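Local coordinates for peptidase S9 prolyl oligopeptidase catalytic domain-containing protein (Pyrococcus horikoshii, PDB 4HXE) that probably acts as a serine peptidase of the prolyl oligopeptidase family, joining a beta-propeller to an alpha/beta-hydrolase domain, and binds magnesium ions, at residues G299-M304 / Y314-A319; A455-I460 / S479-A484; Y493-Y498 / E520-L525. All coordinates share one frame; numbering follows the deposited sequence. Where two conformers were deposited one is given.

Interaction 1: residues G299-M304 / Y314-A319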
# COMPACT_ATOMS: atom_id res chain seq x y z
N GLY A 299 0.63 54.77 -12.12
CA GLY A 299 1.09 55.33 -10.82
C GLY A 299 2.26 54.50 -10.37
O GLY A 299 2.84 53.79 -11.18
N LYS A 300 2.59 54.56 -9.07
CA LYS A 300 3.70 53.79 -8.54
C LYS A 300 3.26 52.38 -8.22
O LYS A 300 3.04 52.01 -7.06
CB LYS A 300 4.29 54.51 -7.33
CG LYS A 300 4.58 55.98 -7.64
CD LYS A 300 5.17 56.70 -6.45
CE LYS A 300 5.92 57.93 -6.96
NZ LYS A 300 5.98 58.87 -5.82
N HIS A 301 3.16 51.55 -9.27
CA HIS A 301 2.58 50.21 -9.12
C HIS A 301 2.93 49.41 -10.32
O HIS A 301 3.45 49.99 -11.28
CB HIS A 301 1.06 50.24 -8.98
CG HIS A 301 0.29 50.88 -10.16
ND1 HIS A 301 -0.75 51.74 -9.97
CD2 HIS A 301 0.40 50.72 -11.56
CE1 HIS A 301 -1.26 52.13 -11.17
NE2 HIS A 301 -0.57 51.52 -12.14
N TRP A 302 2.63 48.12 -10.27
CA TRP A 302 2.77 47.20 -11.39
C TRP A 302 1.43 46.58 -11.63
O TRP A 302 0.85 45.97 -10.70
CB TRP A 302 3.74 46.12 -11.05
CG TRP A 302 5.17 46.46 -11.35
CD1 TRP A 302 5.81 47.65 -11.11
CD2 TRP A 302 6.19 45.60 -11.98
NE1 TRP A 302 7.11 47.60 -11.53
CE2 TRP A 302 7.40 46.42 -12.06
CE3 TRP A 302 6.19 44.32 -12.53
CZ2 TRP A 302 8.62 45.93 -12.62
CZ3 TRP A 302 7.42 43.82 -13.07
CH2 TRP A 302 8.60 44.62 -13.13
N ILE A 303 0.87 46.84 -12.81
CA ILE A 303 -0.31 46.10 -13.24
C ILE A 303 0.15 44.72 -13.70
O ILE A 303 0.68 44.57 -14.81
CB ILE A 303 -1.11 46.84 -14.37
CG1 ILE A 303 -1.55 48.27 -13.94
CG2 ILE A 303 -2.31 46.00 -14.81
CD1 ILE A 303 -2.18 48.34 -12.55
N MET A 304 -0.10 43.71 -12.88
CA MET A 304 0.44 42.39 -13.08
C MET A 304 -0.46 41.63 -14.09
O MET A 304 -0.10 40.58 -14.56
CB MET A 304 0.44 41.62 -11.72
CG MET A 304 1.41 42.17 -10.67
SD MET A 304 3.06 42.37 -11.36
CE MET A 304 3.72 40.72 -11.38
N TYR A 314 -8.24 44.50 -13.30
CA TYR A 314 -6.80 44.25 -13.34
C TYR A 314 -6.24 44.00 -11.92
O TYR A 314 -6.89 44.33 -10.90
CB TYR A 314 -6.05 45.44 -13.99
CG TYR A 314 -6.45 46.80 -13.47
CD1 TYR A 314 -7.50 47.48 -14.05
CD2 TYR A 314 -5.80 47.37 -12.35
CE1 TYR A 314 -7.88 48.75 -13.61
CE2 TYR A 314 -6.12 48.62 -11.88
CZ TYR A 314 -7.20 49.29 -12.52
OH TYR A 314 -7.59 50.50 -12.13
N LEU A 315 -5.07 43.39 -11.89
CA LEU A 315 -4.34 43.10 -10.68
C LEU A 315 -3.25 44.18 -10.55
O LEU A 315 -2.55 44.48 -11.50
CB LEU A 315 -3.70 41.72 -10.78
CG LEU A 315 -4.61 40.52 -10.57
CD1 LEU A 315 -3.73 39.27 -10.71
CD2 LEU A 315 -5.24 40.50 -9.18
N LYS A 316 -3.18 44.81 -9.39
CA LYS A 316 -2.27 45.91 -9.21
C LYS A 316 -1.50 45.55 -7.98
O LYS A 316 -2.10 45.25 -6.93
CB LYS A 316 -3.00 47.25 -8.96
CG LYS A 316 -1.97 48.29 -8.51
CD LYS A 316 -2.47 49.70 -8.47
CE LYS A 316 -3.80 49.87 -7.80
NZ LYS A 316 -3.98 51.32 -7.64
N GLU A 317 -0.18 45.49 -8.15
CA GLU A 317 0.70 45.28 -7.06
C GLU A 317 1.46 46.60 -6.76
O GLU A 317 1.65 47.41 -7.66
CB GLU A 317 1.64 44.17 -7.48
CG GLU A 317 2.68 43.87 -6.46
CD GLU A 317 3.33 42.53 -6.77
OE1 GLU A 317 4.56 42.47 -6.88
OE2 GLU A 317 2.57 41.54 -6.87
N THR A 318 1.92 46.83 -5.51
CA THR A 318 2.66 48.05 -5.19
C THR A 318 3.91 47.65 -4.44
O THR A 318 4.12 46.49 -4.21
CB THR A 318 1.85 49.04 -4.36
OG1 THR A 318 1.52 48.44 -3.10
CG2 THR A 318 0.53 49.41 -5.11
N ALA A 319 4.79 48.62 -4.11
CA ALA A 319 6.03 48.27 -3.39
C ALA A 319 5.73 47.57 -2.02
O ALA A 319 6.50 46.72 -1.57
CB ALA A 319 6.82 49.52 -3.15
O HOH W 1 4.48 51.31 -4.78
O HOH W 2 -2.08 52.96 -7.96

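Interaction 2: residues A455-I460 / S479-A484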
# COMPACT_ATOMS: atom_id res chain seq x y z
N ALA A 455 23.30 55.97 6.81
CA ALA A 455 23.79 54.77 6.14
C ALA A 455 25.24 54.63 6.44
O ALA A 455 26.01 55.56 6.25
CB ALA A 455 23.58 54.81 4.64
N ASP A 456 25.61 53.43 6.89
CA ASP A 456 27.00 53.13 7.24
C ASP A 456 27.80 52.69 6.02
O ASP A 456 27.70 51.51 5.59
CB ASP A 456 26.98 52.00 8.23
CG ASP A 456 28.31 51.77 8.86
OD1 ASP A 456 29.36 52.25 8.36
OD2 ASP A 456 28.30 51.08 9.87
N ARG A 457 28.59 53.60 5.46
CA ARG A 457 29.39 53.29 4.28
C ARG A 457 30.36 52.11 4.54
O ARG A 457 30.84 51.48 3.62
CB ARG A 457 30.09 54.56 3.71
CG ARG A 457 31.53 54.82 4.14
CD ARG A 457 32.24 55.84 3.24
NE ARG A 457 32.50 55.34 1.88
CZ ARG A 457 31.99 55.89 0.79
NH1 ARG A 457 31.22 56.99 0.90
NH2 ARG A 457 32.25 55.37 -0.41
N GLU A 458 30.63 51.82 5.82
CA GLU A 458 31.58 50.75 6.09
C GLU A 458 30.87 49.39 6.18
O GLU A 458 31.51 48.36 6.38
CB GLU A 458 32.45 51.04 7.33
CG GLU A 458 33.45 52.18 7.13
CD GLU A 458 34.34 51.95 5.93
OE1 GLU A 458 34.88 50.80 5.78
OE2 GLU A 458 34.47 52.92 5.14
N ARG A 459 29.56 49.35 6.01
CA ARG A 459 28.81 48.10 5.99
C ARG A 459 27.81 48.10 4.85
O ARG A 459 26.60 48.10 5.06
CB ARG A 459 28.11 47.83 7.34
CG ARG A 459 29.05 47.55 8.55
CD ARG A 459 28.25 47.25 9.80
NE ARG A 459 27.60 48.51 10.29
CZ ARG A 459 26.53 48.56 11.06
NH1 ARG A 459 25.93 47.44 11.44
NH2 ARG A 459 26.07 49.74 11.45
N ILE A 460 28.33 48.08 3.62
CA ILE A 460 27.49 47.94 2.44
C ILE A 460 27.66 46.53 1.85
O ILE A 460 28.76 46.07 1.63
CB ILE A 460 27.85 49.00 1.39
CG1 ILE A 460 27.87 50.41 2.06
CG2 ILE A 460 26.90 48.88 0.18
CD1 ILE A 460 28.33 51.55 1.14
N SER A 479 35.48 46.19 -7.02
CA SER A 479 35.31 47.27 -6.07
C SER A 479 35.69 46.73 -4.71
O SER A 479 35.48 45.53 -4.45
CB SER A 479 33.82 47.67 -5.98
OG SER A 479 33.68 48.66 -4.95
N ASP A 480 36.23 47.59 -3.83
CA ASP A 480 36.49 47.24 -2.45
C ASP A 480 35.37 47.87 -1.61
O ASP A 480 35.50 47.93 -0.41
CB ASP A 480 37.92 47.70 -1.98
N LEU A 481 34.28 48.35 -2.21
CA LEU A 481 33.26 49.02 -1.41
C LEU A 481 32.48 48.00 -0.53
O LEU A 481 32.09 48.30 0.61
CB LEU A 481 32.28 49.76 -2.33
CG LEU A 481 31.17 50.65 -1.75
CD1 LEU A 481 31.70 51.85 -0.93
CD2 LEU A 481 30.30 51.15 -2.88
N PHE A 482 32.28 46.80 -1.07
CA PHE A 482 31.32 45.86 -0.46
C PHE A 482 31.90 44.97 0.58
O PHE A 482 33.03 44.41 0.45
CB PHE A 482 30.55 45.06 -1.54
CG PHE A 482 29.93 45.97 -2.58
CD1 PHE A 482 30.59 46.25 -3.77
CD2 PHE A 482 28.75 46.63 -2.32
CE1 PHE A 482 30.08 47.16 -4.70
CE2 PHE A 482 28.24 47.53 -3.22
CZ PHE A 482 28.89 47.80 -4.42
N LYS A 483 31.14 44.79 1.65
CA LYS A 483 31.68 43.94 2.74
C LYS A 483 31.17 42.48 2.66
O LYS A 483 31.69 41.59 3.34
CB LYS A 483 31.35 44.58 4.08
CG LYS A 483 32.04 45.94 4.21
CD LYS A 483 33.55 45.82 4.52
CE LYS A 483 34.11 47.20 4.99
NZ LYS A 483 33.87 48.13 3.85
N ALA A 484 30.10 42.25 1.89
CA ALA A 484 29.52 40.92 1.70
C ALA A 484 28.66 40.94 0.45
O ALA A 484 28.12 42.00 0.05
CB ALA A 484 28.66 40.51 2.90
O HOH W 3 31.12 48.91 3.02

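Interaction 3: residues Y493-Y498 / E520-L525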
# COMPACT_ATOMS: atom_id res chain seq x y z
N TYR A 493 30.96 33.39 -15.88
CA TYR A 493 31.69 33.22 -17.16
C TYR A 493 30.77 33.23 -18.39
O TYR A 493 30.03 32.26 -18.64
CB TYR A 493 32.58 31.97 -17.15
CG TYR A 493 33.62 31.82 -18.27
CD1 TYR A 493 33.98 32.88 -19.10
CD2 TYR A 493 34.23 30.61 -18.47
CE1 TYR A 493 34.93 32.74 -20.14
CE2 TYR A 493 35.19 30.45 -19.48
CZ TYR A 493 35.53 31.53 -20.31
OH TYR A 493 36.45 31.30 -21.31
N TRP A 494 30.81 34.33 -19.16
CA TRP A 494 29.92 34.41 -20.32
C TRP A 494 30.14 33.31 -21.33
O TRP A 494 29.21 32.91 -22.01
CB TRP A 494 30.10 35.75 -21.02
CG TRP A 494 29.64 36.86 -20.13
CD1 TRP A 494 30.40 37.88 -19.54
CD2 TRP A 494 28.25 37.10 -19.68
NE1 TRP A 494 29.56 38.73 -18.78
CE2 TRP A 494 28.28 38.29 -18.81
CE3 TRP A 494 27.03 36.48 -19.93
CZ2 TRP A 494 27.11 38.84 -18.24
CZ3 TRP A 494 25.85 37.03 -19.35
CH2 TRP A 494 25.91 38.19 -18.51
N LEU A 495 31.38 32.85 -21.52
CA LEU A 495 31.55 31.82 -22.58
C LEU A 495 30.66 30.58 -22.29
O LEU A 495 30.00 30.07 -23.18
CB LEU A 495 33.01 31.37 -22.72
CG LEU A 495 33.44 30.56 -23.95
CD1 LEU A 495 33.18 29.04 -23.73
CD2 LEU A 495 32.80 31.07 -25.27
N THR A 496 30.63 30.12 -21.04
CA THR A 496 29.78 28.95 -20.76
C THR A 496 28.30 29.29 -20.73
O THR A 496 27.46 28.40 -20.90
CB THR A 496 30.21 28.23 -19.45
OG1 THR A 496 29.96 29.11 -18.36
CG2 THR A 496 31.70 27.89 -19.54
N SER A 497 27.99 30.58 -20.52
CA SER A 497 26.64 31.01 -20.56
C SER A 497 26.23 30.83 -22.01
O SER A 497 25.16 30.30 -22.31
CB SER A 497 26.53 32.47 -20.15
OG SER A 497 25.25 32.98 -20.52
N TYR A 498 27.09 31.30 -22.93
CA TYR A 498 26.76 31.19 -24.33
C TYR A 498 26.48 29.73 -24.81
O TYR A 498 25.47 29.46 -25.52
CB TYR A 498 27.89 31.90 -25.17
CG TYR A 498 27.99 31.32 -26.59
CD1 TYR A 498 27.02 31.62 -27.54
CD2 TYR A 498 29.02 30.44 -26.93
CE1 TYR A 498 27.08 31.10 -28.82
CE2 TYR A 498 29.10 29.89 -28.20
CZ TYR A 498 28.14 30.23 -29.14
OH TYR A 498 28.23 29.67 -30.39
N GLU A 520 37.35 38.42 -27.12
CA GLU A 520 38.00 38.56 -25.80
C GLU A 520 37.03 39.12 -24.75
O GLU A 520 37.25 39.02 -23.57
CB GLU A 520 39.28 39.41 -25.87
CG GLU A 520 40.42 38.82 -26.71
CD GLU A 520 41.48 39.86 -27.09
OE1 GLU A 520 41.84 40.74 -26.27
OE2 GLU A 520 41.95 39.82 -28.24
N ASN A 521 35.95 39.74 -25.19
CA ASN A 521 34.98 40.32 -24.25
C ASN A 521 34.41 39.23 -23.31
O ASN A 521 34.04 39.49 -22.19
CB ASN A 521 33.85 40.89 -25.07
CG ASN A 521 33.51 42.26 -24.71
OD1 ASN A 521 34.42 43.06 -24.46
ND2 ASN A 521 32.18 42.60 -24.74
N TYR A 522 34.39 37.99 -23.79
CA TYR A 522 33.72 36.94 -23.01
C TYR A 522 34.51 36.67 -21.71
O TYR A 522 33.92 36.29 -20.71
CB TYR A 522 33.56 35.67 -23.84
CG TYR A 522 32.32 35.75 -24.73
CD1 TYR A 522 32.31 36.56 -25.90
CD2 TYR A 522 31.16 35.09 -24.37
CE1 TYR A 522 31.16 36.68 -26.65
CE2 TYR A 522 30.01 35.21 -25.14
CZ TYR A 522 30.01 35.98 -26.28
OH TYR A 522 28.82 36.09 -26.97
N ARG A 523 35.83 36.85 -21.70
CA ARG A 523 36.58 36.69 -20.44
C ARG A 523 36.74 38.06 -19.78
O ARG A 523 36.75 38.15 -18.54
CB ARG A 523 37.97 36.08 -20.70
CG ARG A 523 37.92 34.58 -21.04
CD ARG A 523 39.33 33.99 -21.07
NE ARG A 523 39.26 32.51 -21.05
CZ ARG A 523 40.28 31.68 -20.77
NH1 ARG A 523 41.51 32.14 -20.43
NH2 ARG A 523 40.09 30.38 -20.81
N LYS A 524 36.95 39.10 -20.60
CA LYS A 524 37.17 40.45 -20.03
C LYS A 524 36.03 40.90 -19.10
O LYS A 524 36.25 41.65 -18.13
CB LYS A 524 37.40 41.46 -21.16
CG LYS A 524 37.52 42.92 -20.76
N LEU A 525 34.81 40.47 -19.39
CA LEU A 525 33.65 40.95 -18.62
C LEU A 525 33.10 39.83 -17.74
O LEU A 525 31.98 39.93 -17.27
CB LEU A 525 32.58 41.47 -19.59
CG LEU A 525 33.08 42.61 -20.48
CD1 LEU A 525 31.95 43.07 -21.37
CD2 LEU A 525 33.64 43.81 -19.67

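Interaction 1: residues G299-M304 / Y314-A319
The side chain of Lys316 crosses that of His301 at about a right angle and starts over Ile303. Its CB packs against Ile303 CD1 at 3.8 Å. With CG anti to the backbone N (chi1 169°), CG lands 3.6 Å from His301 CB. Next, CD presses on the ring obliquely, 3.1 Å from His301 ND1, a tight approach. A bend at chi3 (47°) then carries the amine past the ring, where NZ salt-bridges Glu332 and meets the ring of Tyr326 in a cation-pi contact. A water in the plane of the imidazole sits 2.7 Å from His301 ND1. The ring is held at its other nitrogen, NE2, by Ala297 O, while Ile303 CD1 lies over one face and Gly299 N over the opposite one, each near the rim. On the other side of the sheet, Met304 CG rests 3.8 Å from Glu317 CB. The backbones pair through Trp302 and Glu317, whose Glu317 N to Trp302 O bond is 2.8 Å long and nearly straight at 175°. This antiparallel hairpin supplies the first two strands of a four-stranded propeller blade.

Interaction 2: residues A455-I460 / S479-A484
One water oxygen is gripped by four groups, two from each segment. It donates to Arg457 O at 2.7 Å and to Leu481 O, and accepts from Ile460 N and from Lys483 NZ, the latter at 3.0 Å. Beside it the backbones join directly: Lys483 N meets Ile460 O at 2.7 Å with an N-H...O angle of 171°, the donor lying nearly along the C=O axis. Lys483, bent at chi2 (-76°) and chi4, folds over the turn, bringing CE to 3.2 Å from Glu458 O. Its NZ makes a weak salt bridge of 3.4 Å to Glu458 OE1, a doubtful one because Glu458 has a second conformer. The contact brings together the starting ends of parallel strands 460-465 and 484-488, joined through helix 467-478 in a beta-alpha-beta crossover of the alpha/beta-hydrolase sheet. Two branches of Ile460 serve different partners: CG2 lies 3.8 Å from Phe482 CD2, obliquely to the ring, while CD1 meets Leu481 CD1 at 4.0 Å. Helix 436-451 and strand 378-384 also pack on Phe482. The type I turn from Asp456 to Arg459 is braced internally. Asp456 OD1 accepts from Glu458 N in an Asx turn, and OD2 takes both NE and NH2 of Arg459 side-on. Arg459 NE is 2.7 Å from Asp456 OD2, which lies in the guanidinium plane.

Interaction 3: residues Y493-Y498 / E520-L525
Between strands 484-488 and 538-543 of the hydrolase sheet the chain makes a long excursion, and here two of its helices, 494-500 and 521-524, pack together through Tyr493, Trp494, Tyr522 and Arg523. Tyr493 stands at the N-cap position of the first helix. Its chi1 of -168° sets CG opposite the backbone N and sends the ring to the second helix, where Tyr493 OH accepts from Arg523 NE at 3.1 Å along a nearly straight line (168°). The hydroxyl lies near the guanidinium plane, although ring and guanidinium planes stand 65° apart. Arg523 CG touches Tyr493 CE1 at 3.6 Å, Tyr522 O lies in the ring plane at the edge, 3.7 Å from CE1, and Leu495 CB sits over one ring face.

This cluster is part of a subunit interface: Tyr493 OH also bonds to Tyr493 OH and Arg523 NH2 of the second subunit, and Arg523 NH2 in turn bonds Tyr493 OH of the second subunit, so the gathered arginines would probably polarise the hydroxyls. A phenylalanine in place of Tyr493 would probably leave Arg523 NE without this acceptor and break the hydroxyl pairing between subunits.

On another part of the contact, the ring of Tyr522 wedges beside the first turn of helix 494-500. Its CD2 is 3.6 Å from Trp494 CB, and the same edge faces Leu495 N. Further along, Tyr522 CE2 meets Tyr498 CB at 3.9 Å, while the phenol oxygen is held by Gly513 O. Trp494 presents the edge of its indole to the end of the second helix, where NE1 makes a weak, bent hydrogen bond of 3.1 Å to Leu525 O. That carbonyl has a second donor in Tyr470 OH.

In the fold
Interaction 1 belongs to the propeller, whereas interactions 2 and 3 lie in the hydrolase domain, and none touches another. The centres of interactions 1 and 2 are 32 Å apart, those of 1 and 3 are 36 Å apart on opposite sides of the chain's centre, and those of 2 and 3 are 27 Å apart, with nearest atoms about 12 Å apart. Interaction 1 is closest to an observed metal site: the Trp302 side chain is about 10 Å from that of Glu263, a magnesium ligand. Strand 484-488, which starts at interaction 2, leads by its far end to the excursion holding interaction 3. The strand-helix turn with the probable nucleophile lies, in sequence, between the two segments of interaction 2.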